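Local coordinates for iron-binding protein (Staphylococcus epidermidis, PDB 4M7O), which probably serves as the solute-binding component of an ABC-type importer, capturing iron, perhaps as a chelate, outside the cell membrane, at residues T33-R38 and P260-D265; E162-V167 and D215-T220; Y174-D179 and K199-V204; T180-M185 and D255-P260. All coordinates share one frame; numbering follows the deposited sequence.

In the fold
Contacts 2 and 3 build the mixed sheet of the second lobe: strand 162-168 joins strand 216-219 in contact 2 and is itself paired with strand 174-176 of contact 3, so one sheet runs through both. Contact 2 is buried, with helices on both faces, whereas contact 3 has several exposed side chains at one border. Contact 4, also buried, whose centre lies about 5 Å from that of the chain, relies on aromatic and apolar packing. Contact 1 is partly buried and uses charge and water; it shares Pro-260 with contact 4, and Arg-259 ties the two together through Glu-34. Contacts 1 and 2 lie on opposite sides of the chain's centre.

Contact 1. Residues T33-R38 and P260-D265; sequences TEILYR and PGPRID
Glu-34, on helix 30-38 of the N-terminal lobe, meets Arg-263 at the N-cap of the C-terminal helix 264-275; the loop before that helix reaches across to helix 30-38, joining the two lobes of a periplasmic-binding-protein fold where they meet. Arg-263 grips side-on, giving NE to Glu-34 OE1 at 2.9 Å and NH2 to Glu-34 OE2 at 2.8 Å. Both bonds are nearly straight and lie in the guanidinium plane, but they come from above the carboxylate, whose plane is turned 42° from that of the guanidinium. Each carboxylate oxygen has a further partner. OE2 also takes a salt bridge from Arg-259, and OE1 accepts from a water, 2.8 Å away, that in turn accepts from Arg-263 N at 2.7 Å. The carboxylate is therefore shared by two arginines, which would be expected to keep it ionised, while Arg-263 also makes a cation-pi contact with Tyr-54. Beside this polar cluster, the ring of Pro-262 lies against the helix, with CD 3.7 Å from Glu-34 CB and 4.0 Å from Ile-35 CG1. Arg-38 slides past Pro-262 in the opposite direction, CG against CG and NH1 near CB, on its way to a salt bridge with Glu-142 of helix 133-152. Its NH1 donates to a second water, 3.0 Å away, which donates to Pro-262 O at 2.9 Å.

Contact 2. Residues E162-V167 and D215-T220; sequences EVFMEV and DILIST
Val-163 lays CG1 against the end of Ile-218, 4.0 Å from its CD1, while CG2 meets Ile-216 CD1. On the same face the Met-165 side chain lies beside Ile-218, pointing the same way, with SE nearest its CB; turns at chi2 (-71°) and chi3 (-57°) fold its CE back onto Thr-220 CG2 at a tight 3.5 Å. The other face carries Phe-164, whose CB touches Leu-217 CD2 at 4.0 Å, and Glu-166, whose carboxylate is held by Tyr-228 and Arg-235. The two parallel strands are joined by a ladder of backbone bonds, from Phe-164 N to Ile-216 O (2.9 Å) through to Thr-220 N and Glu-166 O (2.9 Å). At its start, Glu-162 O accepts from both Asp-215 N and Ile-216 N, while Glu-162 N donates almost straight to the anti side of Asp-215 OD2 (2.8 Å). Helix 181-188 packs on the Met-165 face and helix 225-234 on the Leu-217 face, the three-layer alpha/beta/alpha sandwich characteristic of a periplasmic-binding-protein lobe.

Contact 3. Residues Y174-D179 and K199-V204; sequences YTAGKD and KGWKSV
Tyr-174 and Ser-203 are matched across the strands as a non-hydrogen-bonded pair, side chains on the same face as Ala-176 and Trp-201, in an antiparallel ladder where strand 201-203 borders strand 174-176 in the mixed sheet of the second lobe of this periplasmic-binding-protein fold. Thr-175 and Lys-202 form the hydrogen-bonded pair, with Thr-175 N on Lys-202 O at 2.9 Å and Lys-202 N returning to Thr-175 O at 3.2 Å. Beyond the strands the pairing carries on: Gly-177 N donates almost straight to Gly-200 O at 2.9 Å, and Gly-200 N to Lys-178 O at 2.8 Å. Gly-200 has a positive phi of 69°, a backbone conformation that glycine adopts readily.

Apolar contacts divide between the two faces. With chi1 at -176°, Thr-175 directs OG1 away from its backbone N to Met-165 O on the neighbouring strand, which puts CG2 between N and the carbonyl carbon, 3.8 Å from Val-204 CG1. On the other face Ala-176 CB touches the NE1 and CD1 side of the Trp-201 indole, which also packs on Val-167. At the loop end the extended Lys-199 chain crosses Asp-179 at a slant, its CD 3.5 Å from OD2 and its NZ at 4.3 Å, beyond a salt bridge. The aromatic contact is a CH-pi one: Ser-203 CB sits over the centre of the Tyr-174 ring, 3.8 Å from the centroid and 13° off the normal.

Contact 4. Residues T180-M185 and D255-P260; sequences TFFNDM and DEVSRP
Phe-181 and Phe-182, in the first turn of helix 181-188, close on Ser-258 by van der Waals contact, with no hydrogen bond between the segments. The aromatic contacts use different parts of the two rings. Phe-181 presents a face to Ser-258 O, which lies 3.8 Å from CE2, and the same CE2 reaches Pro-260 CB at 4.2 Å. Val-257 CG2 lies near the ring plane of Phe-182, 3.8 Å from CE1, and that CE1 also touches Ser-258 CB. The start of helix 181-188 is set against the end of helix 254-257, near the middle of the two-lobed binding-protein fold, before the chain goes on into helix 264-275, whose Leu-268 and Leu-271 also pack on Met-185. Aliphatic packing is tightest at Met-185, a selenomethionine, whose CE sits 3.5 Å from Ser-258 CB. Among the polar groups, Ser-258 OG bonds Gly-254 O one turn back, and Thr-180 OG1, which also pairs with Gly-177 O, caps helix 181-188 by accepting from Asn-183 N at 3.1 Å.

Contact 1. Residues T33-R38 and P260-D265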
loop_
_atom_site.group_PDB
_atom_site.type_symbol
_atom_site.label_atom_id
_atom_site.label_comp_id
_atom_site.label_asym_id
_atom_site.label_seq_id
_atom_site.Cartn_x
_atom_site.Cartn_y
_atom_site.Cartn_z
ATOM N N THR A 33 -0.554 7.761 9.798
ATOM C CA THR A 33 -0.283 9.179 10.013
ATOM C C THR A 33 -1.063 10.031 9.028
ATOM O O THR A 33 -1.622 11.059 9.407
ATOM C CB THR A 33 1.195 9.485 9.876
ATOM O OG1 THR A 33 1.936 8.696 10.826
ATOM C CG2 THR A 33 1.469 10.973 10.142
ATOM N N GLU A 34 -1.126 9.599 7.768
ATOM C CA GLU A 34 -1.829 10.378 6.751
ATOM C C GLU A 34 -3.312 10.491 7.083
ATOM O O GLU A 34 -3.911 11.551 6.916
ATOM C CB GLU A 34 -1.628 9.757 5.361
ATOM C CG GLU A 34 -0.204 9.878 4.841
ATOM C CD GLU A 34 -0.098 9.537 3.357
ATOM O OE1 GLU A 34 -1.031 9.883 2.587
ATOM O OE2 GLU A 34 0.924 8.928 2.962
ATOM N N ILE A 35 -3.890 9.389 7.556
ATOM C CA ILE A 35 -5.308 9.332 7.870
ATOM C C ILE A 35 -5.627 10.225 9.073
ATOM O O ILE A 35 -6.630 10.945 9.070
ATOM C CB ILE A 35 -5.745 7.886 8.184
ATOM C CG1 ILE A 35 -5.620 6.999 6.934
ATOM C CG2 ILE A 35 -7.167 7.859 8.733
ATOM C CD1 ILE A 35 -5.764 5.518 7.229
ATOM N N LEU A 36 -4.787 10.161 10.103
ATOM C CA LEU A 36 -4.957 10.994 11.296
ATOM C C LEU A 36 -4.981 12.473 10.941
ATOM O O LEU A 36 -5.805 13.230 11.461
ATOM C CB LEU A 36 -3.838 10.722 12.310
ATOM C CG LEU A 36 -3.982 9.408 13.075
ATOM C CD1 LEU A 36 -2.714 9.104 13.899
ATOM C CD2 LEU A 36 -5.220 9.502 13.980
ATOM N N TYR A 37 -4.073 12.887 10.059
ATOM C CA TYR A 37 -4.021 14.282 9.632
ATOM C C TYR A 37 -5.294 14.633 8.872
ATOM O O TYR A 37 -5.844 15.713 9.067
ATOM C CB TYR A 37 -2.783 14.549 8.764
ATOM C CG TYR A 37 -1.613 15.149 9.513
ATOM C CD1 TYR A 37 -0.723 14.351 10.208
ATOM C CD2 TYR A 37 -1.392 16.519 9.508
ATOM C CE1 TYR A 37 0.348 14.890 10.861
ATOM C CE2 TYR A 37 -0.325 17.067 10.182
ATOM C CZ TYR A 37 0.541 16.248 10.856
ATOM O OH TYR A 37 1.606 16.780 11.536
ATOM N N ARG A 38 -5.776 13.722 8.023
ATOM C CA ARG A 38 -6.980 14.018 7.224
ATOM C C ARG A 38 -8.242 14.037 8.101
ATOM O O ARG A 38 -9.274 14.577 7.714
ATOM C CB ARG A 38 -7.134 13.042 6.047
ATOM C CG ARG A 38 -6.098 13.228 4.924
ATOM C CD ARG A 38 -6.226 14.596 4.227
ATOM N NE ARG A 38 -7.560 14.800 3.675
ATOM C CZ ARG A 38 -7.999 14.263 2.534
ATOM N NH1 ARG A 38 -7.211 13.484 1.808
ATOM N NH2 ARG A 38 -9.232 14.508 2.112
ATOM N N PRO A 260 -2.149 2.084 1.869
ATOM C CA PRO A 260 -3.585 2.171 2.164
ATOM C C PRO A 260 -3.973 3.472 2.870
ATOM O O PRO A 260 -4.525 3.432 3.973
ATOM C CB PRO A 260 -3.827 0.960 3.076
ATOM C CG PRO A 260 -2.477 0.724 3.750
ATOM C CD PRO A 260 -1.473 1.045 2.674
ATOM N N GLY A 261 -3.704 4.612 2.233
ATOM C CA GLY A 261 -4.056 5.898 2.805
ATOM C C GLY A 261 -4.959 6.732 1.911
ATOM O O GLY A 261 -5.504 6.244 0.919
ATOM N N PRO A 262 -5.127 8.010 2.257
ATOM C CA PRO A 262 -6.024 8.905 1.526
ATOM C C PRO A 262 -5.559 9.210 0.105
ATOM O O PRO A 262 -6.353 9.754 -0.660
ATOM C CB PRO A 262 -5.982 10.189 2.362
ATOM C CG PRO A 262 -5.585 9.718 3.741
ATOM C CD PRO A 262 -4.586 8.650 3.465
ATOM N N ARG A 263 -4.318 8.881 -0.249
ATOM C CA ARG A 263 -3.835 9.178 -1.600
ATOM C C ARG A 263 -3.798 7.954 -2.530
ATOM O O ARG A 263 -3.062 7.947 -3.518
ATOM C CB ARG A 263 -2.470 9.892 -1.540
ATOM C CG ARG A 263 -2.487 11.238 -0.781
ATOM C CD ARG A 263 -1.088 11.855 -0.679
ATOM N NE ARG A 263 -0.174 11.014 0.100
ATOM C CZ ARG A 263 1.091 10.764 -0.231
ATOM N NH1 ARG A 263 1.615 11.300 -1.324
ATOM N NH2 ARG A 263 1.836 9.982 0.538
ATOM N N ILE A 264 -4.614 6.939 -2.242
ATOM C CA ILE A 264 -4.687 5.756 -3.105
ATOM C C ILE A 264 -5.059 6.058 -4.546
ATOM O O ILE A 264 -4.746 5.269 -5.442
ATOM C CB ILE A 264 -5.726 4.718 -2.644
ATOM C CG1 ILE A 264 -6.940 5.411 -2.039
ATOM C CG2 ILE A 264 -5.114 3.705 -1.698
ATOM C CD1 ILE A 264 -8.089 4.475 -1.786
ATOM N N ASP A 265 -5.770 7.161 -4.775
ATOM C CA ASP A 265 -6.160 7.505 -6.138
ATOM C C ASP A 265 -4.917 7.778 -6.984
ATOM O O ASP A 265 -4.875 7.450 -8.172
ATOM C CB ASP A 265 -7.102 8.712 -6.160
ATOM C CG ASP A 265 -6.416 9.996 -5.721
ATOM O OD1 ASP A 265 -6.044 10.085 -4.538
ATOM O OD2 ASP A 265 -6.252 10.915 -6.554
HETATM O O HOH W 1 -2.159 7.795 1.046
HETATM O O HOH W 2 -8.487 11.642 -0.174
#

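Contact 2. Residues E162-V167 and D215-T220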
loop_
_atom_site.group_PDB
_atom_site.type_symbol
_atom_site.label_atom_id
_atom_site.label_comp_id
_atom_site.label_asym_id
_atom_site.label_seq_id
_atom_site.Cartn_x
_atom_site.Cartn_y
_atom_site.Cartn_z
ATOM N N GLU A 162 -4.131 -8.340 -20.425
ATOM C CA GLU A 162 -3.688 -9.183 -19.315
ATOM C C GLU A 162 -2.340 -8.730 -18.721
ATOM O O GLU A 162 -1.331 -8.607 -19.426
ATOM C CB GLU A 162 -3.649 -10.664 -19.729
ATOM C CG GLU A 162 -4.950 -11.155 -20.380
ATOM C CD GLU A 162 -5.291 -12.593 -20.031
ATOM O OE1 GLU A 162 -6.445 -13.007 -20.270
ATOM O OE2 GLU A 162 -4.409 -13.313 -19.515
ATOM N N VAL A 163 -2.338 -8.498 -17.417
ATOM C CA VAL A 163 -1.205 -7.877 -16.747
ATOM C C VAL A 163 -0.547 -8.848 -15.775
ATOM O O VAL A 163 -1.225 -9.489 -14.970
ATOM C CB VAL A 163 -1.660 -6.649 -15.965
ATOM C CG1 VAL A 163 -0.479 -6.016 -15.235
ATOM C CG2 VAL A 163 -2.352 -5.647 -16.897
ATOM N N PHE A 164 0.774 -8.963 -15.865
ATOM C CA PHE A 164 1.533 -9.764 -14.926
ATOM C C PHE A 164 2.175 -8.824 -13.909
ATOM O O PHE A 164 2.911 -7.903 -14.286
ATOM C CB PHE A 164 2.601 -10.582 -15.654
ATOM C CG PHE A 164 3.543 -11.303 -14.727
ATOM C CD1 PHE A 164 3.134 -12.441 -14.050
ATOM C CD2 PHE A 164 4.832 -10.853 -14.532
ATOM C CE1 PHE A 164 3.992 -13.103 -13.190
ATOM C CE2 PHE A 164 5.693 -11.526 -13.662
ATOM C CZ PHE A 164 5.270 -12.637 -12.993
HETATM N N MSE A 165 1.869 -9.030 -12.628
HETATM C CA MSE A 165 2.451 -8.218 -11.565
HETATM C C MSE A 165 3.607 -9.006 -10.976
HETATM O O MSE A 165 3.415 -10.090 -10.411
HETATM C CB MSE A 165 1.422 -7.944 -10.468
HETATM C CG MSE A 165 0.117 -7.339 -10.943
HETATM SE SE MSE A 165 0.273 -5.479 -11.514
HETATM C CE MSE A 165 0.989 -4.722 -9.875
ATOM N N GLU A 166 4.813 -8.482 -11.119
ATOM C CA GLU A 166 5.973 -9.156 -10.567
ATOM C C GLU A 166 6.317 -8.528 -9.223
ATOM O O GLU A 166 6.789 -7.381 -9.175
ATOM C CB GLU A 166 7.148 -9.017 -11.529
ATOM C CG GLU A 166 8.390 -9.753 -11.071
ATOM C CD GLU A 166 9.391 -9.929 -12.188
ATOM O OE1 GLU A 166 8.985 -9.891 -13.377
ATOM O OE2 GLU A 166 10.586 -10.122 -11.883
ATOM N N VAL A 167 6.065 -9.239 -8.123
ATOM C CA VAL A 167 6.255 -8.611 -6.801
ATOM C C VAL A 167 7.550 -9.025 -6.109
ATOM O O VAL A 167 7.906 -8.491 -5.070
ATOM C CB VAL A 167 5.071 -8.841 -5.846
ATOM C CG1 VAL A 167 3.799 -8.301 -6.463
ATOM C CG2 VAL A 167 4.927 -10.327 -5.499
ATOM N N ASP A 215 0.237 -9.295 -21.629
ATOM C CA ASP A 215 0.406 -8.203 -22.576
ATOM C C ASP A 215 1.239 -7.092 -21.945
ATOM O O ASP A 215 1.790 -6.245 -22.635
ATOM C CB ASP A 215 -0.964 -7.670 -22.980
ATOM C CG ASP A 215 -1.884 -8.766 -23.504
ATOM O OD1 ASP A 215 -1.497 -9.476 -24.467
ATOM O OD2 ASP A 215 -2.991 -8.933 -22.941
ATOM N N ILE A 216 1.328 -7.095 -20.620
ATOM C CA ILE A 216 2.046 -6.054 -19.900
ATOM C C ILE A 216 2.743 -6.694 -18.699
ATOM O O ILE A 216 2.136 -7.519 -18.012
ATOM C CB ILE A 216 1.064 -4.984 -19.366
ATOM C CG1 ILE A 216 0.143 -4.479 -20.489
ATOM C CG2 ILE A 216 1.811 -3.837 -18.699
ATOM C CD1 ILE A 216 -0.870 -3.455 -20.052
ATOM N N LEU A 217 4.008 -6.342 -18.460
ATOM C CA LEU A 217 4.713 -6.765 -17.239
ATOM C C LEU A 217 4.898 -5.542 -16.354
ATOM O O LEU A 217 5.333 -4.478 -16.819
ATOM C CB LEU A 217 6.090 -7.350 -17.560
ATOM C CG LEU A 217 6.189 -8.352 -18.716
ATOM C CD1 LEU A 217 7.636 -8.847 -18.909
ATOM C CD2 LEU A 217 5.284 -9.543 -18.447
ATOM N N ILE A 218 4.548 -5.669 -15.082
ATOM C CA ILE A 218 4.793 -4.573 -14.148
ATOM C C ILE A 218 5.494 -5.108 -12.920
ATOM O O ILE A 218 4.925 -5.923 -12.191
ATOM C CB ILE A 218 3.485 -3.900 -13.697
ATOM C CG1 ILE A 218 2.685 -3.432 -14.914
ATOM C CG2 ILE A 218 3.773 -2.739 -12.716
ATOM C CD1 ILE A 218 1.474 -2.626 -14.573
ATOM N N SER A 219 6.727 -4.661 -12.695
ATOM C CA SER A 219 7.441 -4.997 -11.466
ATOM C C SER A 219 7.109 -4.003 -10.361
ATOM O O SER A 219 7.095 -2.790 -10.584
ATOM C CB SER A 219 8.944 -4.977 -11.694
ATOM O OG SER A 219 9.595 -4.883 -10.439
ATOM N N THR A 220 6.849 -4.504 -9.160
ATOM C CA THR A 220 6.456 -3.616 -8.072
ATOM C C THR A 220 7.555 -3.442 -7.044
ATOM O O THR A 220 7.288 -3.071 -5.904
ATOM C CB THR A 220 5.188 -4.120 -7.375
ATOM O OG1 THR A 220 5.449 -5.399 -6.771
ATOM C CG2 THR A 220 4.077 -4.261 -8.389
HETATM O O HOH W 3 7.068 -5.845 -4.408
#

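Contact 3. Residues Y174-D179 and K199-V204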
loop_
_atom_site.group_PDB
_atom_site.type_symbol
_atom_site.label_atom_id
_atom_site.label_comp_id
_atom_site.label_asym_id
_atom_site.label_seq_id
_atom_site.Cartn_x
_atom_site.Cartn_y
_atom_site.Cartn_z
ATOM N N TYR A 174 7.889 -13.948 -8.001
ATOM C CA TYR A 174 6.586 -14.020 -7.350
ATOM C C TYR A 174 5.611 -13.088 -8.022
ATOM O O TYR A 174 5.969 -11.978 -8.426
ATOM C CB TYR A 174 6.690 -13.629 -5.873
ATOM C CG TYR A 174 7.184 -14.753 -4.972
ATOM C CD1 TYR A 174 8.510 -15.164 -5.001
ATOM C CD2 TYR A 174 6.326 -15.389 -4.080
ATOM C CE1 TYR A 174 8.975 -16.203 -4.147
ATOM C CE2 TYR A 174 6.787 -16.417 -3.214
ATOM C CZ TYR A 174 8.106 -16.815 -3.261
ATOM O OH TYR A 174 8.541 -17.847 -2.439
ATOM N N THR A 175 4.364 -13.519 -8.106
ATOM C CA THR A 175 3.336 -12.659 -8.647
ATOM C C THR A 175 2.293 -12.431 -7.589
ATOM O O THR A 175 2.328 -13.063 -6.534
ATOM C CB THR A 175 2.668 -13.274 -9.877
ATOM O OG1 THR A 175 1.723 -12.336 -10.411
ATOM C CG2 THR A 175 1.949 -14.548 -9.501
ATOM N N ALA A 176 1.366 -11.526 -7.881
ATOM C CA ALA A 176 0.241 -11.255 -7.001
ATOM C C ALA A 176 -1.039 -11.715 -7.681
ATOM O O ALA A 176 -1.380 -11.242 -8.762
ATOM C CB ALA A 176 0.166 -9.777 -6.680
ATOM N N GLY A 177 -1.746 -12.645 -7.052
ATOM C CA GLY A 177 -2.998 -13.133 -7.609
ATOM C C GLY A 177 -4.168 -12.451 -6.925
ATOM O O GLY A 177 -4.073 -11.283 -6.536
ATOM N N LYS A 178 -5.272 -13.173 -6.778
ATOM C CA LYS A 178 -6.453 -12.631 -6.117
ATOM C C LYS A 178 -6.193 -12.370 -4.639
ATOM O O LYS A 178 -5.197 -12.842 -4.083
ATOM C CB LYS A 178 -7.639 -13.582 -6.279
ATOM C CG LYS A 178 -8.398 -13.396 -7.581
ATOM C CD LYS A 178 -9.576 -14.358 -7.659
ATOM C CE LYS A 178 -10.709 -13.779 -8.494
ATOM N NZ LYS A 178 -10.279 -13.434 -9.875
ATOM N N ASP A 179 -7.099 -11.620 -4.015
ATOM C CA ASP A 179 -6.976 -11.220 -2.610
ATOM C C ASP A 179 -5.736 -10.371 -2.359
ATOM O O ASP A 179 -5.178 -10.387 -1.264
ATOM C CB ASP A 179 -6.963 -12.433 -1.671
ATOM C CG ASP A 179 -8.231 -13.258 -1.761
ATOM O OD1 ASP A 179 -9.274 -12.706 -2.170
ATOM O OD2 ASP A 179 -8.182 -14.458 -1.412
ATOM N N LYS A 199 -4.046 -17.204 -5.335
ATOM C CA LYS A 199 -4.402 -16.277 -4.263
ATOM C C LYS A 199 -3.183 -15.799 -3.470
ATOM O O LYS A 199 -2.276 -16.580 -3.172
ATOM C CB LYS A 199 -5.427 -16.914 -3.318
ATOM C CG LYS A 199 -6.780 -17.185 -3.959
ATOM C CD LYS A 199 -7.815 -17.611 -2.922
ATOM C CE LYS A 199 -9.190 -17.790 -3.555
ATOM N NZ LYS A 199 -10.240 -18.072 -2.538
ATOM N N GLY A 200 -3.170 -14.513 -3.131
ATOM C CA GLY A 200 -2.056 -13.924 -2.405
ATOM C C GLY A 200 -0.809 -13.854 -3.266
ATOM O O GLY A 200 -0.893 -13.776 -4.494
ATOM N N TRP A 201 0.349 -13.880 -2.616
ATOM C CA TRP A 201 1.635 -13.825 -3.301
ATOM C C TRP A 201 2.130 -15.254 -3.486
ATOM O O TRP A 201 2.249 -15.993 -2.516
ATOM C CB TRP A 201 2.647 -12.998 -2.467
ATOM C CG TRP A 201 2.400 -11.502 -2.533
ATOM C CD1 TRP A 201 1.218 -10.889 -2.828
ATOM C CD2 TRP A 201 3.357 -10.443 -2.336
ATOM N NE1 TRP A 201 1.371 -9.528 -2.813
ATOM C CE2 TRP A 201 2.672 -9.223 -2.509
ATOM C CE3 TRP A 201 4.720 -10.408 -2.028
ATOM C CZ2 TRP A 201 3.303 -7.976 -2.386
ATOM C CZ3 TRP A 201 5.347 -9.169 -1.906
ATOM C CH2 TRP A 201 4.637 -7.971 -2.079
ATOM N N LYS A 202 2.397 -15.655 -4.729
ATOM C CA LYS A 202 2.868 -17.007 -5.009
ATOM C C LYS A 202 4.059 -16.994 -5.956
ATOM O O LYS A 202 4.115 -16.182 -6.881
ATOM C CB LYS A 202 1.736 -17.848 -5.624
ATOM C CG LYS A 202 0.586 -18.119 -4.659
ATOM C CD LYS A 202 1.088 -18.795 -3.379
ATOM C CE LYS A 202 0.056 -18.732 -2.257
ATOM N NZ LYS A 202 -1.152 -19.538 -2.573
ATOM N N SER A 203 5.016 -17.890 -5.738
ATOM C CA SER A 203 6.065 -18.069 -6.742
ATOM C C SER A 203 5.516 -18.736 -8.006
ATOM O O SER A 203 4.670 -19.637 -7.940
ATOM C CB SER A 203 7.225 -18.886 -6.181
ATOM O OG SER A 203 6.843 -20.230 -5.999
ATOM N N VAL A 204 6.006 -18.293 -9.158
ATOM C CA VAL A 204 5.624 -18.869 -10.442
ATOM C C VAL A 204 6.887 -19.105 -11.252
ATOM O O VAL A 204 7.852 -18.351 -11.130
ATOM C CB VAL A 204 4.675 -17.931 -11.218
ATOM C CG1 VAL A 204 3.319 -17.903 -10.549
ATOM C CG2 VAL A 204 5.253 -16.509 -11.288
#

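Contact 4. Residues T180-M185 and D255-P260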
loop_
_atom_site.group_PDB
_atom_site.type_symbol
_atom_site.label_atom_id
_atom_site.label_comp_id
_atom_site.label_asym_id
_atom_site.label_seq_id
_atom_site.Cartn_x
_atom_site.Cartn_y
_atom_site.Cartn_z
ATOM N N THR A 180 -5.297 -9.625 -3.365
ATOM C CA THR A 180 -4.182 -8.699 -3.164
ATOM C C THR A 180 -4.586 -7.306 -3.588
ATOM O O THR A 180 -5.505 -7.133 -4.396
ATOM C CB THR A 180 -2.938 -9.093 -3.966
ATOM O OG1 THR A 180 -3.260 -9.073 -5.365
ATOM C CG2 THR A 180 -2.422 -10.490 -3.548
ATOM N N PHE A 181 -3.877 -6.319 -3.056
ATOM C CA PHE A 181 -4.153 -4.933 -3.368
ATOM C C PHE A 181 -3.908 -4.681 -4.844
ATOM O O PHE A 181 -4.720 -4.045 -5.516
ATOM C CB PHE A 181 -3.309 -4.000 -2.494
ATOM C CG PHE A 181 -4.011 -2.719 -2.136
ATOM C CD1 PHE A 181 -4.635 -1.963 -3.109
ATOM C CD2 PHE A 181 -4.087 -2.295 -0.824
ATOM C CE1 PHE A 181 -5.291 -0.785 -2.791
ATOM C CE2 PHE A 181 -4.752 -1.118 -0.499
ATOM C CZ PHE A 181 -5.356 -0.366 -1.491
ATOM N N PHE A 182 -2.805 -5.199 -5.366
ATOM C CA PHE A 182 -2.533 -5.025 -6.788
ATOM C C PHE A 182 -3.620 -5.649 -7.649
ATOM O O PHE A 182 -3.911 -5.137 -8.731
ATOM C CB PHE A 182 -1.164 -5.587 -7.159
ATOM C CG PHE A 182 -0.030 -4.924 -6.428
ATOM C CD1 PHE A 182 0.054 -3.543 -6.375
ATOM C CD2 PHE A 182 0.940 -5.677 -5.780
ATOM C CE1 PHE A 182 1.089 -2.909 -5.685
ATOM C CE2 PHE A 182 1.980 -5.053 -5.091
ATOM C CZ PHE A 182 2.054 -3.669 -5.050
ATOM N N ASN A 183 -4.226 -6.744 -7.188
ATOM C CA ASN A 183 -5.266 -7.381 -7.995
ATOM C C ASN A 183 -6.543 -6.565 -7.992
ATOM O O ASN A 183 -7.205 -6.453 -9.019
ATOM C CB ASN A 183 -5.562 -8.820 -7.568
ATOM C CG ASN A 183 -6.665 -9.450 -8.395
ATOM O OD1 ASN A 183 -6.429 -9.909 -9.515
ATOM N ND2 ASN A 183 -7.880 -9.470 -7.850
ATOM N N ASP A 184 -6.881 -5.985 -6.843
ATOM C CA ASP A 184 -8.094 -5.181 -6.766
ATOM C C ASP A 184 -7.966 -3.943 -7.640
ATOM O O ASP A 184 -8.935 -3.527 -8.290
ATOM C CB ASP A 184 -8.420 -4.782 -5.330
ATOM C CG ASP A 184 -9.751 -4.057 -5.222
ATOM O OD1 ASP A 184 -10.737 -4.526 -5.826
ATOM O OD2 ASP A 184 -9.814 -3.011 -4.546
HETATM N N MSE A 185 -6.766 -3.366 -7.675
HETATM C CA MSE A 185 -6.528 -2.196 -8.522
HETATM C C MSE A 185 -6.752 -2.549 -9.992
HETATM O O MSE A 185 -7.474 -1.846 -10.700
HETATM C CB MSE A 185 -5.129 -1.616 -8.289
HETATM C CG MSE A 185 -4.926 -1.058 -6.889
HETATM SE SE MSE A 185 -3.204 -0.156 -6.706
HETATM C CE MSE A 185 -2.354 -1.383 -5.479
ATOM N N ASP A 255 5.040 -0.534 -2.646
ATOM C CA ASP A 255 4.711 -0.025 -1.322
ATOM C C ASP A 255 4.139 1.393 -1.379
ATOM O O ASP A 255 3.262 1.741 -0.596
ATOM C CB ASP A 255 5.929 -0.087 -0.387
ATOM C CG ASP A 255 6.320 -1.518 -0.020
ATOM O OD1 ASP A 255 5.471 -2.436 -0.154
ATOM O OD2 ASP A 255 7.479 -1.722 0.414
ATOM N N GLU A 256 4.635 2.215 -2.298
ATOM C CA GLU A 256 4.048 3.538 -2.486
ATOM C C GLU A 256 2.655 3.472 -3.121
ATOM O O GLU A 256 1.691 3.968 -2.546
ATOM C CB GLU A 256 4.964 4.450 -3.308
ATOM C CG GLU A 256 6.133 5.005 -2.521
ATOM C CD GLU A 256 5.697 5.721 -1.250
ATOM O OE1 GLU A 256 6.130 5.298 -0.157
ATOM O OE2 GLU A 256 4.925 6.704 -1.344
ATOM N N VAL A 257 2.528 2.839 -4.280
ATOM C CA VAL A 257 1.225 2.861 -4.947
ATOM C C VAL A 257 0.123 2.152 -4.170
ATOM O O VAL A 257 -1.043 2.525 -4.282
ATOM C CB VAL A 257 1.276 2.323 -6.396
ATOM C CG1 VAL A 257 2.383 2.995 -7.140
ATOM C CG2 VAL A 257 1.458 0.838 -6.391
ATOM N N SER A 258 0.480 1.145 -3.379
ATOM C CA SER A 258 -0.535 0.411 -2.639
ATOM C C SER A 258 -0.646 0.881 -1.189
ATOM O O SER A 258 -1.237 0.192 -0.356
ATOM C CB SER A 258 -0.281 -1.103 -2.702
ATOM O OG SER A 258 0.812 -1.492 -1.894
ATOM N N ARG A 259 -0.088 2.050 -0.880
ATOM C CA ARG A 259 -0.183 2.553 0.488
ATOM C C ARG A 259 -1.650 2.785 0.834
ATOM O O ARG A 259 -2.332 3.586 0.175
ATOM C CB ARG A 259 0.599 3.855 0.670
ATOM C CG ARG A 259 0.527 4.402 2.104
ATOM C CD ARG A 259 1.317 5.689 2.249
ATOM N NE ARG A 259 2.756 5.494 2.059
ATOM C CZ ARG A 259 3.675 6.417 2.349
ATOM N NH1 ARG A 259 3.308 7.610 2.824
ATOM N NH2 ARG A 259 4.962 6.155 2.162
ATOM N N PRO A 260 -2.149 2.084 1.869
ATOM C CA PRO A 260 -3.585 2.171 2.164
ATOM C C PRO A 260 -3.973 3.472 2.870
ATOM O O PRO A 260 -4.525 3.432 3.973
ATOM C CB PRO A 260 -3.827 0.960 3.076
ATOM C CG PRO A 260 -2.477 0.724 3.750
ATOM C CD PRO A 260 -1.473 1.045 2.674
#